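Local coordinates for protein putative anti-sigma factor antagonist TM_1081 (Thermotoga maritima, PDB 3F43) that probably acts as an anti-anti-sigma factor, counteracting an anti-sigma factor and so releasing a sigma factor from inhibition, at residues Glu46-Gly51 against Leu77-Ser82. Residues are numbered along the deposited sequence; the frame is centred on the assembly and turned at random.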
# COMPACT_ATOMS: atom_id res chain seq x y z
N GLU A 46 -8.72 -3.38 -17.68
CA GLU A 46 -10.11 -3.33 -18.12
C GLU A 46 -10.78 -1.97 -18.04
O GLU A 46 -11.64 -1.67 -18.86
CB GLU A 46 -10.95 -4.32 -17.29
CG GLU A 46 -10.52 -5.74 -17.48
CD GLU A 46 -10.70 -6.25 -18.90
OE1 GLU A 46 -11.75 -5.95 -19.52
OE2 GLU A 46 -9.80 -6.94 -19.41
N PHE A 47 -10.40 -1.16 -17.06
CA PHE A 47 -11.11 0.06 -16.78
C PHE A 47 -10.18 1.28 -16.91
O PHE A 47 -10.39 2.11 -17.78
CB PHE A 47 -11.81 -0.06 -15.44
CG PHE A 47 -12.67 -1.29 -15.34
CD1 PHE A 47 -13.70 -1.49 -16.23
CD2 PHE A 47 -12.40 -2.26 -14.39
CE1 PHE A 47 -14.46 -2.64 -16.19
CE2 PHE A 47 -13.15 -3.43 -14.34
CZ PHE A 47 -14.18 -3.60 -15.22
N LEU A 48 -9.23 1.41 -15.99
CA LEU A 48 -8.48 2.67 -15.87
C LEU A 48 -7.73 2.98 -17.16
O LEU A 48 -7.76 4.11 -17.65
CB LEU A 48 -7.52 2.65 -14.68
CG LEU A 48 -8.19 2.57 -13.32
CD1 LEU A 48 -7.23 2.33 -12.15
CD2 LEU A 48 -9.06 3.80 -13.04
N ASN A 49 -7.07 1.99 -17.75
CA ASN A 49 -6.34 2.24 -18.99
C ASN A 49 -7.21 2.41 -20.24
O ASN A 49 -6.72 2.83 -21.28
CB ASN A 49 -5.26 1.16 -19.21
CG ASN A 49 -4.19 1.17 -18.11
OD1 ASN A 49 -4.03 2.13 -17.34
ND2 ASN A 49 -3.43 0.08 -18.04
N LYS A 50 -8.50 2.14 -20.10
CA LYS A 50 -9.49 2.35 -21.15
C LYS A 50 -10.33 3.61 -20.90
O LYS A 50 -11.28 3.85 -21.62
CB LYS A 50 -10.40 1.14 -21.31
CG LYS A 50 -9.66 -0.15 -21.62
CD LYS A 50 -10.58 -1.28 -21.98
CE LYS A 50 -9.83 -2.47 -22.55
NZ LYS A 50 -10.74 -3.64 -22.77
N GLY A 51 -9.96 4.40 -19.89
CA GLY A 51 -10.61 5.68 -19.64
C GLY A 51 -11.79 5.68 -18.67
O GLY A 51 -12.42 6.73 -18.46
N LEU A 77 -6.47 4.78 -6.35
CA LEU A 77 -6.71 6.14 -5.90
C LEU A 77 -5.78 7.14 -6.58
O LEU A 77 -6.22 8.20 -7.03
CB LEU A 77 -6.52 6.23 -4.38
CG LEU A 77 -6.67 7.61 -3.78
CD1 LEU A 77 -8.02 8.32 -4.16
CD2 LEU A 77 -6.53 7.50 -2.28
N LYS A 78 -4.49 6.78 -6.68
CA LYS A 78 -3.50 7.63 -7.34
C LYS A 78 -3.85 7.85 -8.80
O LYS A 78 -3.81 8.96 -9.29
CB LYS A 78 -2.10 7.01 -7.23
CG LYS A 78 -1.47 7.16 -5.86
CD LYS A 78 -0.23 6.23 -5.67
CE LYS A 78 0.95 6.60 -6.53
NZ LYS A 78 2.17 5.82 -6.08
N SER A 79 -4.24 6.77 -9.49
CA SER A 79 -4.57 6.89 -10.90
C SER A 79 -5.78 7.81 -11.08
O SER A 79 -5.79 8.71 -11.94
CB SER A 79 -4.87 5.52 -11.50
OG SER A 79 -5.33 5.63 -12.82
N ILE A 80 -6.82 7.54 -10.29
CA ILE A 80 -8.05 8.31 -10.42
C ILE A 80 -7.86 9.80 -10.03
O ILE A 80 -8.37 10.70 -10.71
CB ILE A 80 -9.24 7.63 -9.68
CG1 ILE A 80 -9.59 6.33 -10.42
CG2 ILE A 80 -10.43 8.56 -9.63
CD1 ILE A 80 -10.73 5.51 -9.76
N SER A 81 -7.09 10.06 -8.98
CA SER A 81 -6.79 11.43 -8.57
C SER A 81 -6.03 12.16 -9.68
O SER A 81 -6.28 13.33 -9.96
CB SER A 81 -6.00 11.44 -7.27
OG SER A 81 -5.73 12.78 -6.86
N SER A 82 -5.10 11.44 -10.31
CA SER A 82 -4.30 12.04 -11.38
C SER A 82 -5.17 12.43 -12.59
O SER A 82 -4.99 13.50 -13.16
CB SER A 82 -3.17 11.08 -11.80
OG SER A 82 -2.29 11.68 -12.76
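L48 divides its two methyls between neighbouring residues of helix 67-83: CD2 packs on I80 and CD1 on S79. The tighter approach is apolar, L48 CD2 to I80 CG1 at 3.7 Å, and the two side chains meet at about a right angle. I80 reaches L48 because its CG1 branch stands anti to the carbonyl carbon (chi1 -68°). S79 contributes its flank, with OG 3.9 Å and CB 4.0 Å from L48 CD1; no hydrogen bond crosses the contact, and a methyl offers OG only van der Waals contact. In this STAS domain with its SpoIIAA-like fold, helices 36-48 and 67-83 lie side by side on the mixed sheet, and both L48 and I80 also touch I55 on strand 54-58, so the contact rests on the sheet at I55. The nearest CA atoms, of L48 and S79, are 7.6 Å apart, a spacing bridged by side chains. Cutting L48 back to an alanine removes CG and both methyls and is likely to leave I80 CG1 without its apolar partner and S79 with little more than a contact to CB, opening a gap next to I55. Helix 36-48 is terminated by a Schellman motif: Y52 N bonds to F47 O and G51 N to L48 O (3.2 Å), with G51 at positive phi as C-prime.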